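Isoflavone reductase (Medicago sativa, PDB 2GAS) catalyses the NADPH-dependent reduction of the isoflavone 2'-hydroxyformononetin to (3R)-vestitone on the pathway to the alfalfa phytoalexin medicarpin. Local coordinates at residues A[1-6]-A[77-82]; A[29-34]-A[55-60]; A[121-126]-A[247-252]; A[183-188]-A[223-228]; A[210-215]-A[283-288]. All blocks are in the same frame, centred on the assembly; numbering follows the deposited sequence.

Contact 1: residues A[1-6]-A[77-82]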
# COMPACT_ATOMS: atom_id res chain seq x y z
N THR A 1 14.17 -18.64 -0.21
CA THR A 1 14.00 -18.19 -1.62
C THR A 1 13.38 -19.27 -2.50
O THR A 1 13.29 -19.11 -3.72
CB THR A 1 15.36 -17.78 -2.24
OG1 THR A 1 16.27 -18.88 -2.17
CG2 THR A 1 15.95 -16.60 -1.49
N GLU A 2 12.94 -20.36 -1.88
CA GLU A 2 12.32 -21.46 -2.61
C GLU A 2 10.89 -21.10 -3.02
O GLU A 2 10.34 -21.67 -3.97
CB GLU A 2 12.30 -22.73 -1.76
CG GLU A 2 13.65 -23.42 -1.59
CD GLU A 2 13.56 -24.69 -0.75
OE1 GLU A 2 12.66 -25.51 -1.01
OE2 GLU A 2 14.41 -24.87 0.15
N ASN A 3 10.29 -20.15 -2.31
CA ASN A 3 8.92 -19.74 -2.60
C ASN A 3 8.75 -19.06 -3.95
O ASN A 3 9.43 -18.08 -4.25
CB ASN A 3 8.39 -18.79 -1.52
CG ASN A 3 8.33 -19.43 -0.15
OD1 ASN A 3 7.62 -20.42 0.05
ND2 ASN A 3 9.06 -18.87 0.80
N LYS A 4 7.85 -19.60 -4.77
CA LYS A 4 7.55 -19.03 -6.07
C LYS A 4 6.46 -18.00 -5.81
O LYS A 4 5.40 -18.34 -5.29
CB LYS A 4 7.05 -20.12 -7.02
CG LYS A 4 8.13 -21.14 -7.39
CD LYS A 4 7.59 -22.25 -8.27
CE LYS A 4 6.56 -23.10 -7.53
NZ LYS A 4 6.10 -24.26 -8.36
N ILE A 5 6.74 -16.74 -6.15
CA ILE A 5 5.82 -15.64 -5.89
C ILE A 5 5.17 -15.07 -7.16
O ILE A 5 5.86 -14.65 -8.09
CB ILE A 5 6.56 -14.50 -5.15
CG1 ILE A 5 7.18 -15.04 -3.85
CG2 ILE A 5 5.59 -13.34 -4.83
CD1 ILE A 5 8.01 -14.03 -3.08
N LEU A 6 3.84 -15.04 -7.16
CA LEU A 6 3.07 -14.51 -8.28
C LEU A 6 2.49 -13.15 -7.90
O LEU A 6 1.82 -13.03 -6.87
CB LEU A 6 1.91 -15.46 -8.63
CG LEU A 6 0.91 -14.94 -9.67
CD1 LEU A 6 1.62 -14.71 -11.00
CD2 LEU A 6 -0.22 -15.95 -9.83
N VAL A 77 2.58 -21.54 -8.63
CA VAL A 77 3.30 -20.80 -7.61
C VAL A 77 2.93 -21.20 -6.18
O VAL A 77 2.07 -22.04 -5.96
CB VAL A 77 3.07 -19.29 -7.78
CG1 VAL A 77 3.51 -18.85 -9.17
CG2 VAL A 77 1.59 -18.96 -7.56
N ASP A 78 3.60 -20.57 -5.22
CA ASP A 78 3.39 -20.82 -3.80
C ASP A 78 2.70 -19.66 -3.09
O ASP A 78 1.86 -19.85 -2.22
CB ASP A 78 4.72 -21.08 -3.10
CG ASP A 78 5.46 -22.27 -3.67
OD1 ASP A 78 6.61 -22.10 -4.13
OD2 ASP A 78 4.89 -23.38 -3.64
N ILE A 79 3.08 -18.44 -3.47
CA ILE A 79 2.54 -17.23 -2.85
C ILE A 79 1.90 -16.32 -3.89
O ILE A 79 2.45 -16.10 -4.97
CB ILE A 79 3.67 -16.46 -2.12
CG1 ILE A 79 4.29 -17.38 -1.06
CG2 ILE A 79 3.12 -15.18 -1.48
CD1 ILE A 79 5.50 -16.79 -0.36
N VAL A 80 0.72 -15.80 -3.56
CA VAL A 80 -0.02 -14.92 -4.46
C VAL A 80 -0.18 -13.55 -3.81
O VAL A 80 -0.66 -13.44 -2.68
CB VAL A 80 -1.41 -15.51 -4.76
CG1 VAL A 80 -2.18 -14.57 -5.67
CG2 VAL A 80 -1.28 -16.88 -5.40
N ILE A 81 0.26 -12.52 -4.52
CA ILE A 81 0.17 -11.15 -4.02
C ILE A 81 -0.70 -10.30 -4.93
O ILE A 81 -0.39 -10.14 -6.11
CB ILE A 81 1.56 -10.50 -3.93
CG1 ILE A 81 2.45 -11.33 -3.00
CG2 ILE A 81 1.43 -9.06 -3.44
CD1 ILE A 81 3.89 -10.83 -2.90
N CYS A 82 -1.80 -9.78 -4.39
CA CYS A 82 -2.68 -8.92 -5.18
C CYS A 82 -2.28 -7.47 -4.91
O CYS A 82 -2.72 -6.86 -3.94
CB CYS A 82 -4.14 -9.14 -4.79
SG CYS A 82 -5.27 -8.37 -5.95
O HOH W 1 3.35 -24.70 -7.34

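Contact 2: residues A[29-34]-A[55-60]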
# COMPACT_ATOMS: atom_id res chain seq x y z
N THR A 29 10.23 -15.40 -9.56
CA THR A 29 9.17 -14.40 -9.65
C THR A 29 8.30 -14.52 -10.89
O THR A 29 8.81 -14.65 -12.00
CB THR A 29 9.81 -13.00 -9.58
OG1 THR A 29 10.67 -12.94 -8.43
CG2 THR A 29 8.76 -11.92 -9.45
N TYR A 30 6.99 -14.49 -10.67
CA TYR A 30 6.00 -14.61 -11.74
C TYR A 30 5.07 -13.41 -11.75
O TYR A 30 4.75 -12.86 -10.70
CB TYR A 30 5.16 -15.88 -11.54
CG TYR A 30 5.95 -17.17 -11.51
CD1 TYR A 30 6.83 -17.46 -10.46
CD2 TYR A 30 5.81 -18.11 -12.53
CE1 TYR A 30 7.56 -18.66 -10.44
CE2 TYR A 30 6.53 -19.30 -12.52
CZ TYR A 30 7.40 -19.57 -11.48
OH TYR A 30 8.13 -20.74 -11.48
N ALA A 31 4.64 -12.99 -12.94
CA ALA A 31 3.73 -11.86 -13.07
C ALA A 31 2.57 -12.25 -13.97
O ALA A 31 2.78 -12.78 -15.06
CB ALA A 31 4.46 -10.64 -13.64
N LEU A 32 1.34 -12.00 -13.52
CA LEU A 32 0.17 -12.33 -14.32
C LEU A 32 -0.09 -11.17 -15.28
O LEU A 32 -0.32 -10.03 -14.85
CB LEU A 32 -1.06 -12.54 -13.44
CG LEU A 32 -2.29 -13.12 -14.16
CD1 LEU A 32 -2.05 -14.59 -14.48
CD2 LEU A 32 -3.51 -12.97 -13.27
N VAL A 33 -0.05 -11.46 -16.57
CA VAL A 33 -0.27 -10.44 -17.58
C VAL A 33 -1.12 -10.97 -18.72
O VAL A 33 -1.04 -12.14 -19.09
CB VAL A 33 1.07 -9.94 -18.17
CG1 VAL A 33 1.86 -9.17 -17.12
CG2 VAL A 33 1.88 -11.12 -18.67
N ARG A 34 -1.94 -10.09 -19.28
CA ARG A 34 -2.80 -10.43 -20.40
C ARG A 34 -2.06 -10.14 -21.70
O ARG A 34 -1.54 -9.04 -21.89
CB ARG A 34 -4.09 -9.61 -20.34
CG ARG A 34 -4.86 -9.77 -19.04
CD ARG A 34 -6.22 -9.08 -19.08
NE ARG A 34 -6.11 -7.62 -19.07
CZ ARG A 34 -7.16 -6.81 -19.05
NH1 ARG A 34 -6.99 -5.49 -19.05
NH2 ARG A 34 -8.39 -7.31 -19.05
N LEU A 55 15.02 -9.49 -16.38
CA LEU A 55 15.42 -9.87 -15.03
C LEU A 55 15.07 -11.31 -14.67
O LEU A 55 15.38 -11.77 -13.57
CB LEU A 55 14.76 -8.94 -14.00
CG LEU A 55 15.17 -7.47 -14.02
CD1 LEU A 55 14.31 -6.69 -13.03
CD2 LEU A 55 16.65 -7.34 -13.67
N GLY A 56 14.43 -12.01 -15.58
CA GLY A 56 14.07 -13.39 -15.32
C GLY A 56 12.66 -13.60 -14.78
O GLY A 56 12.31 -14.71 -14.39
N VAL A 57 11.86 -12.55 -14.76
CA VAL A 57 10.48 -12.69 -14.29
C VAL A 57 9.76 -13.56 -15.32
O VAL A 57 9.92 -13.36 -16.52
CB VAL A 57 9.75 -11.33 -14.20
CG1 VAL A 57 8.28 -11.55 -13.85
CG2 VAL A 57 10.41 -10.45 -13.15
N ILE A 58 8.99 -14.52 -14.83
CA ILE A 58 8.23 -15.42 -15.68
C ILE A 58 6.82 -14.86 -15.86
O ILE A 58 6.11 -14.62 -14.88
CB ILE A 58 8.12 -16.84 -15.07
CG1 ILE A 58 9.49 -17.53 -15.07
CG2 ILE A 58 7.13 -17.68 -15.85
CD1 ILE A 58 10.51 -16.88 -14.17
N LEU A 59 6.41 -14.65 -17.11
CA LEU A 59 5.08 -14.12 -17.37
C LEU A 59 4.07 -15.23 -17.55
O LEU A 59 4.24 -16.10 -18.41
CB LEU A 59 5.09 -13.27 -18.65
CG LEU A 59 6.09 -12.12 -18.71
CD1 LEU A 59 5.91 -11.38 -20.02
CD2 LEU A 59 5.87 -11.18 -17.52
N LEU A 60 3.03 -15.21 -16.73
CA LEU A 60 1.96 -16.20 -16.83
C LEU A 60 0.78 -15.49 -17.47
O LEU A 60 0.37 -14.42 -17.01
CB LEU A 60 1.59 -16.73 -15.44
CG LEU A 60 2.69 -17.52 -14.71
CD1 LEU A 60 2.15 -18.04 -13.39
CD2 LEU A 60 3.15 -18.68 -15.58
O HOH W 2 12.09 -15.63 -11.64

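Contact 3: residues A[121-126]-A[247-252]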
# COMPACT_ATOMS: atom_id res chain seq x y z
N ASP A 121 -11.43 4.75 12.20
CA ASP A 121 -12.60 5.49 12.66
C ASP A 121 -12.92 6.51 11.58
O ASP A 121 -13.32 7.64 11.87
CB ASP A 121 -12.29 6.21 13.97
CG ASP A 121 -11.94 5.26 15.10
OD1 ASP A 121 -12.86 4.59 15.61
OD2 ASP A 121 -10.75 5.18 15.47
N ALA A 122 -12.75 6.11 10.32
CA ALA A 122 -12.97 6.99 9.18
C ALA A 122 -14.43 7.32 8.89
O ALA A 122 -15.34 6.63 9.35
CB ALA A 122 -12.33 6.40 7.93
N VAL A 123 -14.63 8.38 8.12
CA VAL A 123 -15.97 8.82 7.74
C VAL A 123 -16.15 8.60 6.24
O VAL A 123 -15.18 8.38 5.51
CB VAL A 123 -16.17 10.32 8.05
CG1 VAL A 123 -15.93 10.58 9.52
CG2 VAL A 123 -15.23 11.17 7.20
N GLU A 124 -17.39 8.63 5.77
CA GLU A 124 -17.64 8.44 4.35
C GLU A 124 -17.05 9.62 3.57
O GLU A 124 -16.89 10.71 4.12
CB GLU A 124 -19.15 8.34 4.08
CG GLU A 124 -19.81 7.15 4.75
CD GLU A 124 -19.33 5.81 4.22
OE1 GLU A 124 -19.77 4.77 4.76
OE2 GLU A 124 -18.53 5.78 3.26
N PRO A 125 -16.75 9.42 2.28
CA PRO A 125 -16.92 8.19 1.52
C PRO A 125 -15.78 7.17 1.62
O PRO A 125 -15.85 6.09 1.02
CB PRO A 125 -17.10 8.70 0.10
CG PRO A 125 -16.11 9.83 0.06
CD PRO A 125 -16.34 10.53 1.40
N VAL A 126 -14.72 7.49 2.36
CA VAL A 126 -13.61 6.56 2.45
C VAL A 126 -13.92 5.36 3.34
O VAL A 126 -13.42 4.26 3.11
CB VAL A 126 -12.30 7.26 2.94
CG1 VAL A 126 -12.33 7.46 4.45
CG2 VAL A 126 -11.09 6.44 2.52
N GLN A 247 -14.74 21.57 11.18
CA GLN A 247 -14.71 22.27 9.91
C GLN A 247 -14.29 21.32 8.78
O GLN A 247 -14.79 21.42 7.66
CB GLN A 247 -13.77 23.49 10.01
CG GLN A 247 -14.30 24.57 10.98
CD GLN A 247 -13.28 25.64 11.34
OE1 GLN A 247 -12.23 25.35 11.93
NE2 GLN A 247 -13.59 26.90 11.01
N VAL A 248 -13.39 20.39 9.09
CA VAL A 248 -12.95 19.42 8.09
C VAL A 248 -14.11 18.51 7.69
O VAL A 248 -14.34 18.26 6.51
CB VAL A 248 -11.80 18.56 8.63
CG1 VAL A 248 -11.51 17.40 7.67
CG2 VAL A 248 -10.55 19.41 8.82
N LEU A 249 -14.85 18.02 8.68
CA LEU A 249 -15.98 17.14 8.43
C LEU A 249 -17.05 17.81 7.57
O LEU A 249 -17.64 17.19 6.69
CB LEU A 249 -16.59 16.66 9.75
CG LEU A 249 -15.67 15.79 10.63
CD1 LEU A 249 -16.35 15.51 11.96
CD2 LEU A 249 -15.35 14.49 9.91
N LYS A 250 -17.29 19.10 7.83
CA LYS A 250 -18.28 19.84 7.06
C LYS A 250 -17.80 19.97 5.61
O LYS A 250 -18.58 19.84 4.67
CB LYS A 250 -18.50 21.22 7.68
CG LYS A 250 -19.60 22.04 7.02
CD LYS A 250 -19.07 22.90 5.89
CE LYS A 250 -18.38 24.15 6.43
NZ LYS A 250 -19.31 24.99 7.23
N ASP A 251 -16.50 20.20 5.45
CA ASP A 251 -15.88 20.34 4.14
C ASP A 251 -16.08 19.05 3.32
O ASP A 251 -16.35 19.10 2.12
CB ASP A 251 -14.39 20.62 4.30
CG ASP A 251 -13.73 21.02 2.99
OD1 ASP A 251 -14.05 20.41 1.95
OD2 ASP A 251 -12.88 21.94 3.02
N ILE A 252 -15.92 17.91 3.99
CA ILE A 252 -16.08 16.62 3.33
C ILE A 252 -17.51 16.42 2.82
O ILE A 252 -17.71 16.02 1.67
CB ILE A 252 -15.71 15.47 4.31
CG1 ILE A 252 -14.20 15.50 4.58
CG2 ILE A 252 -16.13 14.12 3.74
CD1 ILE A 252 -13.75 14.57 5.68

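Contact 4: residues A[183-188]-A[223-228]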
# COMPACT_ATOMS: atom_id res chain seq x y z
N ASN A 183 -0.52 17.39 15.64
CA ASN A 183 0.30 16.61 16.56
C ASN A 183 -0.09 15.13 16.61
O ASN A 183 0.08 14.46 17.63
CB ASN A 183 0.23 17.21 17.97
CG ASN A 183 0.77 18.63 18.02
OD1 ASN A 183 1.89 18.89 17.60
ND2 ASN A 183 -0.04 19.55 18.54
N VAL A 184 -0.59 14.62 15.48
CA VAL A 184 -1.00 13.23 15.37
C VAL A 184 -0.02 12.48 14.47
O VAL A 184 0.19 12.86 13.32
CB VAL A 184 -2.42 13.12 14.77
CG1 VAL A 184 -2.81 11.66 14.62
CG2 VAL A 184 -3.41 13.86 15.66
N LYS A 185 0.59 11.43 15.01
CA LYS A 185 1.56 10.66 14.26
C LYS A 185 1.02 9.98 13.00
O LYS A 185 -0.09 9.44 12.99
CB LYS A 185 2.19 9.59 15.16
CG LYS A 185 3.13 10.14 16.23
CD LYS A 185 4.47 10.56 15.64
CE LYS A 185 5.44 10.97 16.75
NZ LYS A 185 6.79 11.32 16.22
N GLY A 186 1.82 10.04 11.94
CA GLY A 186 1.49 9.39 10.68
C GLY A 186 2.68 8.51 10.37
O GLY A 186 3.76 8.75 10.90
N ALA A 187 2.49 7.48 9.54
CA ALA A 187 3.59 6.57 9.18
C ALA A 187 3.82 6.62 7.68
O ALA A 187 2.90 6.36 6.90
CB ALA A 187 3.26 5.15 9.63
N TYR A 188 5.03 6.97 7.26
CA TYR A 188 5.38 7.09 5.85
C TYR A 188 6.43 6.09 5.38
O TYR A 188 7.35 5.76 6.12
CB TYR A 188 5.88 8.51 5.56
CG TYR A 188 4.90 9.58 5.96
CD1 TYR A 188 4.91 10.12 7.24
CD2 TYR A 188 3.92 10.03 5.07
CE1 TYR A 188 3.98 11.08 7.63
CE2 TYR A 188 2.98 10.98 5.45
CZ TYR A 188 3.02 11.50 6.73
OH TYR A 188 2.07 12.44 7.12
N GLN A 223 2.12 15.78 11.53
CA GLN A 223 2.17 16.73 10.42
C GLN A 223 3.05 17.93 10.78
O GLN A 223 3.74 18.48 9.92
CB GLN A 223 0.76 17.19 10.05
CG GLN A 223 0.72 18.10 8.82
CD GLN A 223 1.08 17.38 7.53
OE1 GLN A 223 1.66 16.29 7.54
NE2 GLN A 223 0.73 17.99 6.40
N ASN A 224 3.04 18.33 12.04
CA ASN A 224 3.87 19.46 12.48
C ASN A 224 5.34 19.09 12.32
O ASN A 224 6.16 19.93 11.95
CB ASN A 224 3.57 19.82 13.94
CG ASN A 224 2.27 20.59 14.10
OD1 ASN A 224 1.72 20.68 15.20
ND2 ASN A 224 1.79 21.17 13.01
N GLU A 225 5.67 17.83 12.63
CA GLU A 225 7.05 17.37 12.50
C GLU A 225 7.46 17.29 11.03
O GLU A 225 8.60 17.60 10.68
CB GLU A 225 7.21 16.01 13.19
CG GLU A 225 7.18 16.12 14.71
CD GLU A 225 7.11 14.77 15.41
OE1 GLU A 225 7.48 14.71 16.60
OE2 GLU A 225 6.66 13.79 14.79
N VAL A 226 6.53 16.87 10.17
CA VAL A 226 6.80 16.79 8.73
C VAL A 226 7.10 18.19 8.19
O VAL A 226 8.09 18.41 7.48
CB VAL A 226 5.58 16.20 7.97
CG1 VAL A 226 5.73 16.43 6.47
CG2 VAL A 226 5.45 14.71 8.25
N ILE A 227 6.24 19.14 8.54
CA ILE A 227 6.39 20.52 8.10
C ILE A 227 7.70 21.13 8.60
O ILE A 227 8.40 21.82 7.85
CB ILE A 227 5.19 21.38 8.57
CG1 ILE A 227 3.93 20.93 7.83
CG2 ILE A 227 5.46 22.86 8.32
CD1 ILE A 227 2.65 21.56 8.35
N ALA A 228 8.05 20.88 9.86
CA ALA A 228 9.30 21.41 10.41
C ALA A 228 10.50 20.82 9.67
O ALA A 228 11.50 21.50 9.43
CB ALA A 228 9.38 21.10 11.90
O HOH W 3 -0.69 15.37 12.58
O HOH W 4 2.50 14.96 5.05

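Contact 5: residues A[210-215]-A[283-288]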
# COMPACT_ATOMS: atom_id res chain seq x y z
N LYS A 210 -1.28 -13.27 9.76
CA LYS A 210 -0.95 -12.09 10.54
C LYS A 210 -1.02 -10.83 9.68
O LYS A 210 -0.92 -10.90 8.45
CB LYS A 210 0.48 -12.19 11.09
CG LYS A 210 0.73 -13.28 12.12
CD LYS A 210 0.46 -12.77 13.53
CE LYS A 210 1.14 -13.65 14.57
NZ LYS A 210 0.71 -15.06 14.47
N ALA A 211 -1.20 -9.69 10.34
CA ALA A 211 -1.20 -8.41 9.66
C ALA A 211 0.19 -7.87 9.97
O ALA A 211 0.63 -7.90 11.12
CB ALA A 211 -2.26 -7.48 10.26
N VAL A 212 0.90 -7.41 8.94
CA VAL A 212 2.25 -6.86 9.12
C VAL A 212 2.12 -5.34 9.01
O VAL A 212 1.62 -4.83 8.01
CB VAL A 212 3.22 -7.39 8.04
CG1 VAL A 212 4.59 -6.72 8.17
CG2 VAL A 212 3.37 -8.89 8.19
N HIS A 213 2.57 -4.64 10.04
CA HIS A 213 2.45 -3.18 10.09
C HIS A 213 3.77 -2.47 9.86
O HIS A 213 4.77 -2.78 10.51
CB HIS A 213 1.89 -2.78 11.45
CG HIS A 213 0.66 -3.54 11.82
ND1 HIS A 213 -0.61 -3.09 11.53
CD2 HIS A 213 0.51 -4.75 12.40
CE1 HIS A 213 -1.49 -4.00 11.91
NE2 HIS A 213 -0.84 -5.02 12.44
N ILE A 214 3.75 -1.49 8.96
CA ILE A 214 4.95 -0.72 8.68
C ILE A 214 4.85 0.65 9.34
O ILE A 214 4.12 1.52 8.87
CB ILE A 214 5.17 -0.51 7.16
CG1 ILE A 214 5.04 -1.84 6.41
CG2 ILE A 214 6.53 0.12 6.91
CD1 ILE A 214 6.13 -2.83 6.70
N ARG A 215 5.54 0.83 10.46
CA ARG A 215 5.59 2.10 11.17
C ARG A 215 7.08 2.25 11.47
O ARG A 215 7.55 1.81 12.51
CB ARG A 215 4.80 2.06 12.49
CG ARG A 215 3.31 2.36 12.38
CD ARG A 215 2.46 1.11 12.41
NE ARG A 215 2.60 0.33 13.65
CZ ARG A 215 1.86 0.50 14.75
NH1 ARG A 215 0.91 1.42 14.80
NH2 ARG A 215 2.06 -0.30 15.79
N LYS A 283 -1.98 -11.57 16.50
CA LYS A 283 -2.48 -11.27 15.17
C LYS A 283 -1.65 -10.29 14.35
O LYS A 283 -1.86 -10.16 13.15
CB LYS A 283 -3.91 -10.72 15.28
CG LYS A 283 -4.92 -11.72 15.81
CD LYS A 283 -6.22 -11.07 16.26
CE LYS A 283 -6.91 -10.27 15.16
NZ LYS A 283 -6.27 -8.94 14.95
N ASP A 284 -0.70 -9.62 15.00
CA ASP A 284 0.11 -8.61 14.32
C ASP A 284 1.61 -8.79 14.43
O ASP A 284 2.12 -9.38 15.38
CB ASP A 284 -0.22 -7.22 14.88
CG ASP A 284 -1.71 -6.91 14.89
OD1 ASP A 284 -2.33 -6.86 13.81
OD2 ASP A 284 -2.26 -6.69 16.00
N ILE A 285 2.31 -8.26 13.43
CA ILE A 285 3.77 -8.27 13.36
C ILE A 285 4.16 -6.81 13.09
O ILE A 285 3.55 -6.16 12.25
CB ILE A 285 4.28 -9.15 12.20
CG1 ILE A 285 4.02 -10.63 12.49
CG2 ILE A 285 5.76 -8.90 11.97
CD1 ILE A 285 4.70 -11.15 13.73
N GLU A 286 5.15 -6.30 13.82
CA GLU A 286 5.62 -4.93 13.62
C GLU A 286 6.86 -5.04 12.74
O GLU A 286 7.90 -5.54 13.17
CB GLU A 286 5.98 -4.30 14.97
CG GLU A 286 6.28 -2.80 14.92
CD GLU A 286 5.02 -1.98 14.72
OE1 GLU A 286 4.92 -1.27 13.69
OE2 GLU A 286 4.14 -2.03 15.60
N ALA A 287 6.76 -4.58 11.50
CA ALA A 287 7.88 -4.69 10.57
C ALA A 287 9.22 -4.16 11.09
O ALA A 287 10.24 -4.80 10.89
CB ALA A 287 7.54 -4.00 9.26
N SER A 288 9.21 -3.01 11.75
CA SER A 288 10.46 -2.45 12.26
C SER A 288 11.12 -3.36 13.31
O SER A 288 12.33 -3.32 13.49
CB SER A 288 10.22 -1.06 12.86
OG SER A 288 9.30 -1.11 13.93
O HOH W 5 6.94 -1.05 11.96

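Contact 1: residues A[1-6]-A[77-82]
K4 lays its aliphatic chain across the carboxylate of D78, with CB, CG and CE all resting on OD1. K4 CB lies 3.5 Å from D78 OD1, and the bend of the lysine chain at chi3 (-66°) carries CE back over the same oxygen. The charge does not follow: K4 NZ stays 4.8 Å from D78 OD1 and is hydrogen-bonded to Q76 O; NZ also donates to a water, which in turn bonds weakly to V77 O. What D78 OD1 does bind is the backbone, since K4 N donates to it at 2.9 Å, almost straight and on the anti lone pair. The carbonyl of the same lysine is gripped by two donors, I79 N and D78 N, the latter tilted from the carbonyl plane. With an alanine at D78, the K4 N-H would probably be left without its side-chain acceptor and the lysine chain without the carboxylate it crosses.

From here the segments pair as parallel strands. L6 N donates to I79 O at 2.8 Å, with an N-H...O angle of 178°, and I81 N returns the bond to L6 O. On the face bearing I5 and I79 these two side chains lie side by side, and I5 CG2 reaches I81 CD1 at 3.6 Å. On the other face L6 CB packs at 3.7 Å on V77 CG2, the two side chains meeting at about a right angle.

This pairing joins strands 5-8 and 79-82 at the middle of the Rossmann sheet. The chemistry changes along it: a carboxylate and a doubly used carbonyl probably set the register at the partly exposed entry, and beyond it regular backbone bonds run between buried aliphatic layers.

Contact 2: residues A[29-34]-A[55-60]
The carbonyl oxygen of T29 takes the shortest bond of this pairing, from I58 N at 2.8 Å, nearly straight (174°) and in the carbonyl plane. V57 CA-H leans on the same T29 O at 3.4 Å, a weaker second contact. At the other end of T29, a water accepts from its N and donates to G56 O, extending the link past the last direct bond. G56 has positive phi and closes helix 42-54 with a Schellman motif, a backbone shape that favours glycine.

Beyond this entry the bonds alternate as in any parallel pair: A31 N to I58 O, L60 N to A31 O, and V33 N to L60 O. The Y30 ring lies alongside I58, both pointing the same way, with Y30 CG and I58 CG1 each beside their own backbone N (chi1 -59° for Y30). Y30 CD2 meets I58 CG2 at 3.6 Å and L60 CD1 at 3.8 Å; both methyls approach the ring obliquely. On the other face A31 offers only a methyl, and A31 CB touches V57 CG1 at 3.9 Å. Further along that face V33 CG2 rests on L59 CB, also at 3.9 Å, and I49 of helix 42-54 backs both residues.

The two strands and that helix form a right-handed beta-alpha-beta unit of the Rossmann fold, at the edge of the sheet where 58-61 is outermost. R34, just past the pairing, is probably an NADP(+)-binding residue, as in relatives. Direct bonds between the strands are thus all from backbone to backbone, so the side chains serve as apolar layers: Y30, I58 and L60 on one face, A31, V33, V57 and L59 on the helix-covered other.

Contact 3: residues A[121-126]-A[247-252]
V123 is the fork of this contact, its two methyls directed at two residues of helix 245-254 one turn apart. V123 CG1 meets L249 CD2 at 4.0 Å, and V123 CG2 stands equally far from I252 CD1. In both pairs the side chains meet at a slant. The division follows from chi1 of V123 (-57°), which sets CG1 beside the backbone N and CG2 between that N and the carbonyl carbon.

I252 uses its other branch on the residues that follow. Its CG2 lies 3.5 Å from E124 O, and P125 CD comes within 4.3 Å of the same methyl. The peptide bond before P125 is cis, and the ring edge is thereby turned beside the E124 carbonyl, against the helix. The E124 carboxylate leads away from the helix, and its OE2 accepts a hydrogen bond from Q128 N. L263 of helix 259-271 adds a further apolar wall to I252.

Only 142 Å² is buried between the segments, and the contact is wholly van der Waals. It is plain loop-on-helix packing, distant from the cofactor site, joining the loop ahead of helix 126-143, which carries the proposed proton acceptor K133, to helix 245-254 of this NmrA-type reductase.

Contact 4: residues A[183-188]-A[223-228]
The phenol ring of Y188 and the amide of Q223 are turned 27° apart although their side chains run at about a right angle to each other. V226 CG2 comes obliquely to the ring, 4.0 Å from Y188 CE1. The polar ends do not bond directly: Y188 OH and Q223 OE1 stand 3.9 Å apart, with a water between them that donates to Q223 OE1 at 2.9 Å. The amide is oriented from its other end, where Q223 NE2 donates to L163 O.

A second water accepts from both V184 N and Q223 N, linking the strand's approach to the first turn of the helix. K185 leaves the backbone away from the helix, but a bend at chi2 (-75°) brings its tip round. K185 NZ then forms a salt bridge with E225 OE2 at 2.9 Å, on the syn lone pair, while also bonding Y220 O. A leucine in place of K185 is likely to leave the E225 carboxylate without its charge partner, although T222 N would still hold OE2.

Strand 185-189 runs antiparallel to 220-222, which leads straight into helix 223-234; helix 156-160 packs on Y188 and V226, and strand 175-179 meets Q223 through I178.

Contact 5: residues A[210-215]-A[283-288]
E286 sends its CG anti to the backbone N (chi1 -171°) and then bends at chi2, while R215 bends at both chi2 and chi3, so that the two ends swing together side-on. R215 NE donates to E286 OE1 at 2.8 Å and R215 NH2 to E286 OE2 at 2.7 Å, each on a syn lone pair. The planes of guanidinium and carboxylate differ by 17°, nearly coplanar. Y277 adds a cation-pi contact to R215.

H213 NE2 reaches D284 OD1 at 2.7 Å; the oxygen lies in the ring plane, but the nitrogen stands 55° out of the carboxylate plane. Y277 OH is hydrogen-bonded to the other ring nitrogen, H213 ND1, and R119 forms a salt bridge with D284 OD2.

These residues hang on a parallel pair, 210-213 with 284-286, which together with 148-151 makes the second parallel sheet of this NmrA-type fold. A211 N bonds K283 O at 2.9 Å, and H213 N bonds I285 O. E286, the N-cap residue, ends the strand, and A287 N, in the first turn of helix 287-290, still donates to H213 O. On the face away from H213 and D284, V212 CG2 packs at 4.1 Å on I285 CB. A water accepts from R215 N and S288 N.

Contacts 1 and 2 are neighbours in one Rossmann sheet, with strand order 58-61, 29-33, 5-8, 79-82, 107-109; I5 O and Y30 N, 2.8 Å apart, form a probable hydrogen bond between them. Both lie beside the inferred NADP(+) site: the A31 side chain lies about 4 Å from that of P10, and the I81 side chain about 7 Å from G15. Contact 5, its centre about 20 Å from that of contact 1, carries A211, about 5 Å side chain to side chain from R137, probably an NADP(+) residue as in relatives. It touches contact 4, where A187 CB packs 3.8 Å from I214 O. Contacts 3 and 4 lie away from the cofactor-binding and catalytic residues, their nearest atoms about 10 Å apart.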